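Benzoylformate decarboxylase (Mycobacterium smegmatis, PDB 4Q9D) belongs to the thiamine pyrophosphate-dependent enzyme family, whose subunits carry two cofactor-binding domains and a Rossmann-like central domain. Local coordinates at residues Pro252-Ile257 with Glu261-Ala266. Sequence-based numbering, arbitrary orientation.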
loop_
_atom_site.group_PDB
_atom_site.type_symbol
_atom_site.label_atom_id
_atom_site.label_comp_id
_atom_site.label_asym_id
_atom_site.label_seq_id
_atom_site.Cartn_x
_atom_site.Cartn_y
_atom_site.Cartn_z
ATOM N N PRO B 252 2.640 -38.004 -5.036
ATOM C CA PRO B 252 2.860 -36.568 -5.237
ATOM C C PRO B 252 3.875 -36.307 -6.335
ATOM O O PRO B 252 4.797 -37.079 -6.522
ATOM C CB PRO B 252 3.408 -36.098 -3.877
ATOM C CG PRO B 252 4.020 -37.346 -3.287
ATOM C CD PRO B 252 3.117 -38.467 -3.724
ATOM N N LEU B 253 3.700 -35.215 -7.063
ATOM C CA LEU B 253 4.724 -34.738 -7.993
ATOM C C LEU B 253 6.001 -34.387 -7.241
ATOM O O LEU B 253 5.961 -34.082 -6.042
ATOM C CB LEU B 253 4.223 -33.491 -8.763
ATOM C CG LEU B 253 3.181 -33.690 -9.876
ATOM C CD1 LEU B 253 2.774 -32.360 -10.508
ATOM C CD2 LEU B 253 3.748 -34.603 -10.962
ATOM N N PRO B 254 7.140 -34.408 -7.943
ATOM C CA PRO B 254 8.362 -33.837 -7.376
ATOM C C PRO B 254 8.163 -32.336 -7.122
ATOM O O PRO B 254 7.221 -31.741 -7.660
ATOM C CB PRO B 254 9.395 -34.036 -8.497
ATOM C CG PRO B 254 8.833 -35.169 -9.357
ATOM C CD PRO B 254 7.350 -34.979 -9.291
ATOM N N MET B 255 9.069 -31.732 -6.355
ATOM C CA MET B 255 8.927 -30.345 -5.943
ATOM C C MET B 255 9.938 -29.424 -6.597
ATOM O O MET B 255 10.141 -28.307 -6.129
ATOM C CB MET B 255 8.996 -30.225 -4.417
ATOM C CG MET B 255 10.301 -30.695 -3.767
ATOM S SD MET B 255 10.276 -30.425 -1.960
ATOM C CE MET B 255 8.987 -31.557 -1.485
ATOM N N THR B 256 10.573 -29.882 -7.674
ATOM C CA THR B 256 11.503 -29.023 -8.415
ATOM C C THR B 256 11.117 -28.969 -9.897
ATOM O O THR B 256 10.398 -29.840 -10.404
ATOM C CB THR B 256 12.951 -29.538 -8.349
ATOM O OG1 THR B 256 13.022 -30.771 -9.079
ATOM C CG2 THR B 256 13.388 -29.783 -6.899
ATOM N N ILE B 257 11.614 -27.955 -10.591
ATOM C CA ILE B 257 11.394 -27.832 -12.031
ATOM C C ILE B 257 11.962 -29.062 -12.778
ATOM O O ILE B 257 11.242 -29.725 -13.535
ATOM C CB ILE B 257 12.007 -26.523 -12.582
ATOM C CG1 ILE B 257 11.311 -25.281 -11.979
ATOM C CG2 ILE B 257 11.888 -26.475 -14.118
ATOM C CD1 ILE B 257 12.109 -23.992 -12.203
ATOM N N GLU B 261 9.708 -31.878 -14.682
ATOM C CA GLU B 261 10.030 -32.066 -16.098
ATOM C C GLU B 261 10.226 -33.553 -16.443
ATOM O O GLU B 261 9.611 -34.070 -17.373
ATOM C CB GLU B 261 11.283 -31.276 -16.510
ATOM C CG GLU B 261 11.678 -31.583 -17.985
ATOM C CD GLU B 261 12.955 -30.889 -18.478
ATOM O OE1 GLU B 261 13.699 -30.276 -17.681
ATOM O OE2 GLU B 261 13.212 -30.958 -19.697
ATOM N N GLN B 262 11.081 -34.234 -15.675
ATOM C CA GLN B 262 11.335 -35.660 -15.860
ATOM C C GLN B 262 10.110 -36.518 -15.567
ATOM O O GLN B 262 9.887 -37.510 -16.240
ATOM C CB GLN B 262 12.532 -36.131 -15.009
ATOM C CG GLN B 262 13.842 -35.479 -15.417
ATOM C CD GLN B 262 15.029 -35.894 -14.524
ATOM O OE1 GLN B 262 14.961 -36.874 -13.786
ATOM N NE2 GLN B 262 16.111 -35.135 -14.595
ATOM N N ALA B 263 9.303 -36.143 -14.579
ATOM C CA ALA B 263 8.123 -36.962 -14.251
ATOM C C ALA B 263 7.036 -36.872 -15.321
ATOM O O ALA B 263 6.272 -37.814 -15.512
ATOM C CB ALA B 263 7.551 -36.597 -12.893
ATOM N N VAL B 264 6.946 -35.740 -16.013
ATOM C CA VAL B 264 5.867 -35.599 -16.990
ATOM C C VAL B 264 6.310 -35.911 -18.431
ATOM O O VAL B 264 5.469 -35.971 -19.326
ATOM C CB VAL B 264 5.194 -34.192 -16.948
ATOM C CG1 VAL B 264 4.796 -33.783 -15.475
ATOM C CG2 VAL B 264 6.107 -33.175 -17.597
ATOM N N SER B 265 7.615 -36.096 -18.659
ATOM C CA SER B 265 8.128 -36.290 -20.026
ATOM C C SER B 265 7.596 -37.553 -20.728
ATOM O O SER B 265 7.587 -37.624 -21.955
ATOM C CB SER B 265 9.652 -36.301 -20.039
ATOM O OG SER B 265 10.098 -37.369 -19.238
ATOM N N ALA B 266 7.136 -38.530 -19.953
ATOM C CA ALA B 266 6.531 -39.734 -20.511
ATOM C C ALA B 266 5.146 -39.470 -21.077
ATOM O O ALA B 266 4.598 -40.320 -21.763
ATOM C CB ALA B 266 6.417 -40.810 -19.424
#
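Pro-254 leans on Ala-263 where the connection after edge strand 249-252 turns into helix 257-264, part of a beta-alpha-beta crossover in the Rossmann-like central domain. That crossover runs on to strand 269-273, on the other side of strands 231-233 and 203-207 in the parallel sheet. The proline ring meets the alanine methyl with its CG-CD edge: CG and CD each lie 4.0 Å from Ala-263 CB, so the methyl faces the middle of the CG-CD bond. Two residues after Pro-254, Thr-256 takes the N-cap position, and the helix begins at Ile-257. Thr-256 OG1 sits between the backbone N and C of its own residue (chi1 68°) and is hydrogen-bonded to Gly-259 N. In the first turn, Glu-261 N donates to Ile-257 O at 2.9 Å, an i to i+4 helical bond that is almost straight at 166°. Glu-261 CB packs beside that same oxygen, 3.4 Å from Ile-257 O. From there the glutamate chain runs out extended, CG anti to the backbone N (chi1 175°), which carries the carboxylate away from the proline-alanine contact to Glu-287 N, a hydrogen-bond donor to OE1. The side chain of Ile-257 extends off the helix start, away from Glu-261, and packs on Met-106 of the second subunit, placing the start of the helix at a subunit interface. Leu-253 and Val-264 turn to the interior, where they touch Val-206 and Met-204 of strand 203-207, respectively; the helix and its incoming loop thus lie against the same strand. Val-264 N reaches Glu-261 O, three residues back, in a weak 3.4 Å bond. Next to it, Ser-265 OG folds back to donate to Gln-262 O at 3.0 Å, approaching from above the carbonyl plane.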